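Local coordinates for protein cysteine desulfurase (Thermococcus onnurineus, PDB 5B89) that probably catalyses the pyridoxal-phosphate-dependent removal of sulfur from L-cysteine, passing it to a sulfur carrier and leaving L-alanine, at residues 234-246 with 290-304. Sequence-based numbering, arbitrary orientation.
Sequences GHKGPMGPTGIGV and NIGGAIGLAAGIRYI. With PLP (pyridoxal-5'-phosphate), chain G; ALA (alanine), chain H.
Leu297 sends its two methyls into different parts of segment 234-246: CD1 lies 3.7 Å from Pro238 CB and equally near Gly234 CA, while CD2 meets Val246 CG2. With CG anti to the backbone N (chi1 174°), this fork reaches off the helix to the loop and to the start of strand 245-249. Ile244 adds CG2 against Leu297 CB and runs CD1 over the backbone of Ala294. Gly293, Gly296 and Gly300 let the loop lie close on helix 291-307; a CB on either of the last two would clash with it. Pro241 CD comes within 3.5 Å of Leu297 N, and Gly300 CA makes a CA-H...O contact of 3.2 Å with Pro238 O. Farther along, Met239 CE touches Ile304 CD1, and Met239 SD lies oblique to the Tyr303 ring in a Met-aromatic contact. At the polar edge Asn290, the helix N-cap, gives ND2 to Gly243 O from above the carbonyl plane (2.9 Å, 169° at the hydrogen) and accepts from Gly293 N at OD1, which also bonds Thr242 OG1 of the second subunit. With alanine at Asn290, all three would probably lose this partner. His235 NE2 binds PLP O1P and Lys236 NZ is joined covalently to PLP C4A: a glycine-rich, apolar helix face backs the cofactor loop of this class-V aminotransferase fold.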
ATOM      1  N   GLY B 234      -9.823   3.673  -1.036  1.00  9.92           N
ATOM      2  CA  GLY B 234     -10.788   2.674  -1.412  1.00  9.69           C
ATOM      3  C   GLY B 234     -11.621   2.094  -0.334  1.00  9.69           C
ATOM      4  O   GLY B 234     -12.768   1.729  -0.571  1.00 11.09           O
ATOM      5  N   HIS B 235     -11.101   2.063   0.879  1.00  8.46           N
ATOM      6  CA  HIS B 235     -11.794   1.408   1.996  1.00  9.27           C
ATOM      7  C   HIS B 235     -12.928   2.147   2.654  1.00 10.02           C
ATOM      8  O   HIS B 235     -13.606   1.649   3.470  1.00 10.36           O
ATOM      9  CB  HIS B 235     -10.813   0.975   3.079  1.00 10.16           C
ATOM     10  CG  HIS B 235     -10.203   2.103   3.844  1.00  8.94           C
ATOM     11  ND1 HIS B 235     -10.722   2.534   5.028  1.00  9.79           N
ATOM     12  CD2 HIS B 235      -9.140   2.889   3.594  1.00  8.81           C
ATOM     13  CE1 HIS B 235     -10.013   3.542   5.471  1.00 11.19           C
ATOM     14  NE2 HIS B 235      -9.037   3.777   4.625  1.00 10.75           N
ATOM     15  N   LYS B 236     -13.063   3.380   2.231  1.00  9.88           N
ATOM     16  CA  LYS B 236     -14.108   4.254   2.737  1.00  9.68           C
ATOM     17  C   LYS B 236     -15.365   4.201   1.872  1.00  9.60           C
ATOM     18  O   LYS B 236     -15.833   3.159   1.667  1.00 10.78           O
ATOM     19  CB  LYS B 236     -13.570   5.668   2.963  1.00 11.51           C
ATOM     20  CG  LYS B 236     -12.576   5.726   4.150  1.00 14.12           C
ATOM     21  CD  LYS B 236     -11.964   7.074   4.404  1.00 16.93           C
ATOM     22  CE  LYS B 236     -10.991   7.073   5.593  1.00 21.22           C
ATOM     23  NZ  LYS B 236     -11.048   8.442   6.119  1.00 29.91           N
ATOM     24  N   GLY B 237     -15.878   5.333   1.379  1.00 10.05           N
ATOM     25  CA  GLY B 237     -17.097   5.279   0.685  1.00  9.99           C
ATOM     26  C   GLY B 237     -17.186   4.365  -0.516  1.00 10.23           C
ATOM     27  O   GLY B 237     -18.265   3.853  -0.856  1.00 10.24           O
ATOM     28  N   PRO B 238     -16.081   4.148  -1.272  1.00  8.72           N
ATOM     29  CA  PRO B 238     -16.161   3.297  -2.467  1.00  9.45           C
ATOM     30  C   PRO B 238     -16.443   1.798  -2.182  1.00 10.55           C
ATOM     31  O   PRO B 238     -16.539   1.041  -3.154  1.00 11.58           O
ATOM     32  CB  PRO B 238     -14.764   3.433  -3.140  1.00 10.31           C
ATOM     33  CG  PRO B 238     -14.342   4.796  -2.738  1.00 10.74           C
ATOM     34  CD  PRO B 238     -14.834   4.945  -1.316  1.00 10.14           C
ATOM     35  N   MET B 239     -16.440   1.381  -0.911  1.00 10.67           N
ATOM     36  CA  MET B 239     -16.817   0.002  -0.508  1.00 10.57           C
ATOM     37  C   MET B 239     -15.704  -0.962  -1.043  1.00 12.23           C
ATOM     38  O   MET B 239     -16.024  -2.133  -1.334  1.00 13.09           O
ATOM     39  CB  MET B 239     -18.231  -0.442  -0.998  1.00 12.10           C
ATOM     40  CG  MET B 239     -19.221   0.337  -0.156  1.00 12.33           C
ATOM     41  SD  MET B 239     -20.891  -0.353  -0.524  1.00 16.24           S
ATOM     42  CE  MET B 239     -21.982   0.999  -0.343  1.00 19.67           C
ATOM     43  N   GLY B 240     -14.482  -0.531  -1.146  1.00  9.47           N
ATOM     44  CA  GLY B 240     -13.342  -1.327  -1.534  1.00 11.16           C
ATOM     45  C   GLY B 240     -12.612  -1.843  -0.337  1.00  9.59           C
ATOM     46  O   GLY B 240     -12.899  -1.651   0.804  1.00 10.55           O
ATOM     47  N   PRO B 241     -11.535  -2.577  -0.689  1.00  9.69           N
ATOM     48  CA  PRO B 241     -10.652  -3.166   0.335  1.00  9.76           C
ATOM     49  C   PRO B 241      -9.725  -2.197   0.993  1.00  9.57           C
ATOM     50  O   PRO B 241      -9.620  -1.016   0.510  1.00 10.48           O
ATOM     51  CB  PRO B 241      -9.834  -4.239  -0.395  1.00 11.34           C
ATOM     52  CG  PRO B 241      -9.701  -3.611  -1.753  1.00 12.35           C
ATOM     53  CD  PRO B 241     -11.060  -2.883  -2.047  1.00 11.10           C
ATOM     54  N   THR B 242      -9.025  -2.573   2.059  1.00  9.35           N
ATOM     55  CA  THR B 242      -7.967  -1.753   2.630  1.00  9.42           C
ATOM     56  C   THR B 242      -6.746  -1.859   1.735  1.00  9.24           C
ATOM     57  O   THR B 242      -6.625  -2.686   0.834  1.00 10.37           O
ATOM     58  CB  THR B 242      -7.671  -2.199   4.064  1.00 10.12           C
ATOM     59  OG1 THR B 242      -7.225  -3.586   4.043  1.00 11.32           O
ATOM     60  CG2 THR B 242      -8.867  -2.084   4.932  1.00 12.54           C
ATOM     61  N   GLY B 243      -5.806  -0.960   1.940  1.00  8.45           N
ATOM     62  CA  GLY B 243      -4.563  -0.989   1.240  1.00  7.86           C
ATOM     63  C   GLY B 243      -4.515  -0.462  -0.173  1.00  8.91           C
ATOM     64  O   GLY B 243      -3.550  -0.633  -0.899  1.00  9.95           O
ATOM     65  N   ILE B 244      -5.617   0.262  -0.549  1.00  8.78           N
ATOM     66  CA  ILE B 244      -5.622   0.871  -1.889  1.00  9.90           C
ATOM     67  C   ILE B 244      -6.149   2.277  -1.817  1.00  9.42           C
ATOM     68  O   ILE B 244      -7.245   2.551  -1.335  1.00 11.70           O
ATOM     69  CB  ILE B 244      -6.437  -0.003  -2.896  1.00  9.13           C
ATOM     70  CG1 ILE B 244      -6.228   0.443  -4.320  1.00  9.72           C
ATOM     71  CG2 ILE B 244      -7.883  -0.190  -2.527  1.00 10.43           C
ATOM     72  CD1 ILE B 244      -4.878   0.122  -4.914  1.00 10.43           C
ATOM     73  N   GLY B 245      -5.356   3.159  -2.255  1.00  8.23           N
ATOM     74  CA  GLY B 245      -5.722   4.566  -2.409  1.00  8.75           C
ATOM     75  C   GLY B 245      -5.507   5.004  -3.819  1.00  9.16           C
ATOM     76  O   GLY B 245      -4.856   4.359  -4.641  1.00  9.17           O
ATOM     77  N   VAL B 246      -5.968   6.233  -4.094  1.00  8.43           N
ATOM     78  CA  VAL B 246      -5.823   6.854  -5.417  1.00 10.01           C
ATOM     79  C   VAL B 246      -5.232   8.240  -5.260  1.00 10.54           C
ATOM     80  O   VAL B 246      -5.576   8.957  -4.339  1.00  9.90           O
ATOM     81  CB  VAL B 246      -7.194   6.891  -6.125  1.00  9.54           C
ATOM     82  CG1 VAL B 246      -7.103   7.733  -7.415  1.00 11.57           C
ATOM     83  CG2 VAL B 246      -7.720   5.532  -6.407  1.00 10.37           C
ATOM     84  N   ASN B 290      -0.651  -2.982  -5.529  1.00 10.17           N
ATOM     85  CA  ASN B 290      -1.625  -3.798  -4.910  1.00 10.18           C
ATOM     86  C   ASN B 290      -2.668  -4.224  -5.921  1.00  9.63           C
ATOM     87  O   ASN B 290      -3.770  -3.646  -6.022  1.00 10.24           O
ATOM     88  CB  ASN B 290      -2.300  -3.083  -3.777  1.00  9.97           C
ATOM     89  CG  ASN B 290      -3.179  -3.932  -3.000  1.00  9.95           C
ATOM     90  OD1 ASN B 290      -3.388  -5.094  -3.307  1.00 10.66           O
ATOM     91  ND2 ASN B 290      -3.800  -3.379  -1.895  1.00 11.14           N
ATOM     92  N   ILE B 291      -2.297  -5.258  -6.701  1.00  9.56           N
ATOM     93  CA  ILE B 291      -3.125  -5.701  -7.814  1.00  9.33           C
ATOM     94  C   ILE B 291      -4.489  -6.140  -7.318  1.00  9.96           C
ATOM     95  O   ILE B 291      -5.569  -5.764  -7.823  1.00  9.74           O
ATOM     96  CB  ILE B 291      -2.422  -6.837  -8.558  1.00 11.26           C
ATOM     97  CG1 ILE B 291      -1.113  -6.333  -9.054  1.00 11.38           C
ATOM     98  CG2 ILE B 291      -3.315  -7.400  -9.674  1.00 10.89           C
ATOM     99  CD1 ILE B 291      -0.134  -7.461  -9.334  1.00 12.34           C
ATOM    100  N   GLY B 292      -4.566  -6.958  -6.260  1.00  9.57           N
ATOM    101  CA  GLY B 292      -5.799  -7.402  -5.710  1.00  9.64           C
ATOM    102  C   GLY B 292      -6.667  -6.274  -5.215  1.00  9.10           C
ATOM    103  O   GLY B 292      -7.866  -6.321  -5.344  1.00 11.17           O
ATOM    104  N   GLY B 293      -5.973  -5.323  -4.586  1.00  8.98           N
ATOM    105  CA  GLY B 293      -6.737  -4.199  -4.053  1.00  9.92           C
ATOM    106  C   GLY B 293      -7.286  -3.277  -5.134  1.00  9.55           C
ATOM    107  O   GLY B 293      -8.401  -2.806  -4.988  1.00  9.59           O
ATOM    108  N   ALA B 294      -6.556  -3.045  -6.196  1.00  9.98           N
ATOM    109  CA  ALA B 294      -7.094  -2.250  -7.343  1.00  9.81           C
ATOM    110  C   ALA B 294      -8.268  -2.950  -7.947  1.00  9.65           C
ATOM    111  O   ALA B 294      -9.319  -2.347  -8.268  1.00  9.33           O
ATOM    112  CB  ALA B 294      -6.028  -2.050  -8.361  1.00 10.51           C
ATOM    113  N   ILE B 295      -8.242  -4.280  -8.086  1.00  8.95           N
ATOM    114  CA  ILE B 295      -9.372  -5.049  -8.596  1.00  9.66           C
ATOM    115  C   ILE B 295     -10.540  -4.952  -7.675  1.00 11.30           C
ATOM    116  O   ILE B 295     -11.697  -4.802  -8.099  1.00 10.80           O
ATOM    117  CB  ILE B 295      -8.895  -6.508  -8.868  1.00 10.02           C
ATOM    118  CG1 ILE B 295      -7.946  -6.522 -10.049  1.00  9.52           C
ATOM    119  CG2 ILE B 295     -10.109  -7.476  -9.082  1.00 12.05           C
ATOM    120  CD1 ILE B 295      -7.086  -7.823 -10.206  1.00 11.23           C
ATOM    121  N   GLY B 296     -10.291  -5.038  -6.374  1.00  9.83           N
ATOM    122  CA  GLY B 296     -11.359  -4.845  -5.410  1.00  9.88           C
ATOM    123  C   GLY B 296     -12.010  -3.457  -5.412  1.00  9.57           C
ATOM    124  O   GLY B 296     -13.247  -3.352  -5.292  1.00 10.10           O
ATOM    125  N   LEU B 297     -11.129  -2.500  -5.571  1.00  9.16           N
ATOM    126  CA  LEU B 297     -11.654  -1.105  -5.640  1.00  9.29           C
ATOM    127  C   LEU B 297     -12.507  -0.939  -6.880  1.00  9.29           C
ATOM    128  O   LEU B 297     -13.570  -0.320  -6.757  1.00  9.48           O
ATOM    129  CB  LEU B 297     -10.503  -0.112  -5.593  1.00  9.23           C
ATOM    130  CG  LEU B 297     -10.888   1.382  -5.804  1.00  8.98           C
ATOM    131  CD1 LEU B 297     -11.925   1.792  -4.837  1.00 10.25           C
ATOM    132  CD2 LEU B 297      -9.667   2.253  -5.747  1.00 10.01           C
ATOM    133  N   ALA B 298     -12.089  -1.444  -8.016  1.00  9.48           N
ATOM    134  CA  ALA B 298     -12.921  -1.353  -9.259  1.00 10.26           C
ATOM    135  C   ALA B 298     -14.212  -2.058  -9.042  1.00 10.27           C
ATOM    136  O   ALA B 298     -15.286  -1.534  -9.441  1.00 11.35           O
ATOM    137  CB  ALA B 298     -12.140  -1.899 -10.430  1.00 10.23           C
ATOM    138  N   ALA B 299     -14.269  -3.160  -8.321  1.00  9.17           N
ATOM    139  CA  ALA B 299     -15.510  -3.810  -8.005  1.00 10.49           C
ATOM    140  C   ALA B 299     -16.344  -3.028  -7.102  1.00  9.78           C
ATOM    141  O   ALA B 299     -17.563  -2.986  -7.311  1.00 12.09           O
ATOM    142  CB  ALA B 299     -15.221  -5.239  -7.406  1.00 11.28           C
ATOM    143  N   GLY B 300     -15.803  -2.326  -6.118  1.00 10.08           N
ATOM    144  CA  GLY B 300     -16.580  -1.429  -5.234  1.00 10.02           C
ATOM    145  C   GLY B 300     -17.129  -0.288  -6.034  1.00 10.13           C
ATOM    146  O   GLY B 300     -18.344  -0.018  -5.830  1.00 10.03           O
ATOM    147  N   ILE B 301     -16.364   0.284  -6.913  1.00  9.17           N
ATOM    148  CA  ILE B 301     -16.902   1.378  -7.737  1.00  9.64           C
ATOM    149  C   ILE B 301     -18.010   0.860  -8.626  1.00 10.75           C
ATOM    150  O   ILE B 301     -19.088   1.555  -8.734  1.00 11.83           O
ATOM    151  CB  ILE B 301     -15.792   1.982  -8.493  1.00 10.60           C
ATOM    152  CG1 ILE B 301     -14.915   2.851  -7.584  1.00 10.71           C
ATOM    153  CG2 ILE B 301     -16.331   2.856  -9.641  1.00 10.73           C
ATOM    154  CD1 ILE B 301     -13.603   3.213  -8.179  1.00 12.00           C
ATOM    155  N   ARG B 302     -17.880  -0.301  -9.246  1.00 11.31           N
ATOM    156  CA  ARG B 302     -19.000  -0.811 -10.008  1.00 11.34           C
ATOM    157  C   ARG B 302     -20.256  -1.081  -9.164  1.00 11.27           C
ATOM    158  O   ARG B 302     -21.366  -0.896  -9.620  1.00 13.02           O
ATOM    159  CB  ARG B 302     -18.591  -2.071 -10.748  1.00 12.22           C
ATOM    160  CG  ARG B 302     -17.706  -1.784 -11.917  1.00 15.21           C
ATOM    161  CD  ARG B 302     -18.493  -1.097 -13.037  1.00 21.77           C
ATOM    162  NE  ARG B 302     -17.838  -1.265 -14.313  1.00 28.60           N
ATOM    163  CZ  ARG B 302     -17.532  -0.283 -15.107  1.00 30.52           C
ATOM    164  NH1 ARG B 302     -17.804   0.956 -14.714  1.00 30.24           N
ATOM    165  NH2 ARG B 302     -16.942  -0.526 -16.268  1.00 28.48           N
ATOM    166  N   TYR B 303     -20.066  -1.509  -7.936  1.00 10.50           N
ATOM    167  CA  TYR B 303     -21.168  -1.746  -7.048  1.00 10.29           C
ATOM    168  C   TYR B 303     -21.860  -0.400  -6.707  1.00 12.42           C
ATOM    169  O   TYR B 303     -23.041  -0.316  -6.676  1.00 12.77           O
ATOM    170  CB  TYR B 303     -20.645  -2.484  -5.795  1.00 12.13           C
ATOM    171  CG  TYR B 303     -21.664  -3.018  -4.872  1.00 12.89           C
ATOM    172  CD1 TYR B 303     -22.213  -4.254  -5.072  1.00 14.40           C
ATOM    173  CD2 TYR B 303     -22.035  -2.318  -3.776  1.00 12.02           C
ATOM    174  CE1 TYR B 303     -23.159  -4.737  -4.208  1.00 15.73           C
ATOM    175  CE2 TYR B 303     -22.972  -2.778  -2.927  1.00 12.51           C
ATOM    176  CZ  TYR B 303     -23.552  -3.992  -3.153  1.00 13.74           C
ATOM    177  OH  TYR B 303     -24.495  -4.390  -2.279  1.00 14.79           O
ATOM    178  N   ILE B 304     -21.059   0.601  -6.458  1.00 12.62           N
ATOM    179  CA  ILE B 304     -21.565   1.925  -6.133  1.00 13.06           C
ATOM    180  C   ILE B 304     -22.332   2.484  -7.351  1.00 12.84           C
ATOM    181  O   ILE B 304     -23.318   3.113  -7.197  1.00 14.41           O
ATOM    182  CB  ILE B 304     -20.386   2.892  -5.774  1.00 13.48           C
ATOM    183  CG1 ILE B 304     -19.796   2.649  -4.385  1.00 16.49           C
ATOM    184  CG2 ILE B 304     -20.780   4.361  -5.853  1.00 14.11           C
ATOM    185  CD1 ILE B 304     -20.710   2.797  -3.208  1.00 17.86           C
TER
HETATM  186  N1  PLP G 400      -8.762  12.788   5.048  1.00 20.50           N
HETATM  187  C2  PLP G 400     -10.064  12.676   5.432  1.00 24.78           C
HETATM  188  C2A PLP G 400     -11.029  13.830   5.265  1.00 28.80           C
HETATM  189  C3  PLP G 400     -10.443  11.458   6.024  1.00 26.38           C
HETATM  190  O3  PLP G 400     -11.729  11.292   6.420  1.00 33.10           O
HETATM  191  C4  PLP G 400      -9.514  10.391   6.123  1.00 27.53           C
HETATM  192  C4A PLP G 400      -9.988   9.072   6.853  1.00 34.01           C
HETATM  193  C5  PLP G 400      -8.204  10.588   5.616  1.00 21.39           C
HETATM  194  C6  PLP G 400      -7.819  11.803   5.092  1.00 23.74           C
HETATM  195  C5A PLP G 400      -7.192   9.457   5.766  1.00 24.25           C
HETATM  196  O4P PLP G 400      -7.603   8.339   4.921  1.00 15.48           O
HETATM  197  P   PLP G 400      -6.677   7.107   5.075  1.00 12.13           P
HETATM  198  O1P PLP G 400      -7.312   6.106   4.236  1.00 15.64           O
HETATM  199  O2P PLP G 400      -6.729   6.741   6.561  1.00 17.09           O
HETATM  200  O3P PLP G 400      -5.326   7.495   4.694  1.00 11.67           O
HETATM  201  N   ALA H 401     -10.608   9.452   8.197  1.00 34.80           N
HETATM  202  CA  ALA H 401     -11.049   8.328   9.160  1.00 35.96           C
HETATM  203  C   ALA H 401     -11.517   8.724  10.580  1.00 30.14           C
HETATM  204  O   ALA H 401     -11.872   9.919  10.721  1.00 27.35           O
HETATM  205  CB  ALA H 401     -10.049   7.172   9.362  1.00 37.18           C
HETATM  206  OXT ALA H 401     -11.684   7.928  11.578  1.00 37.63           O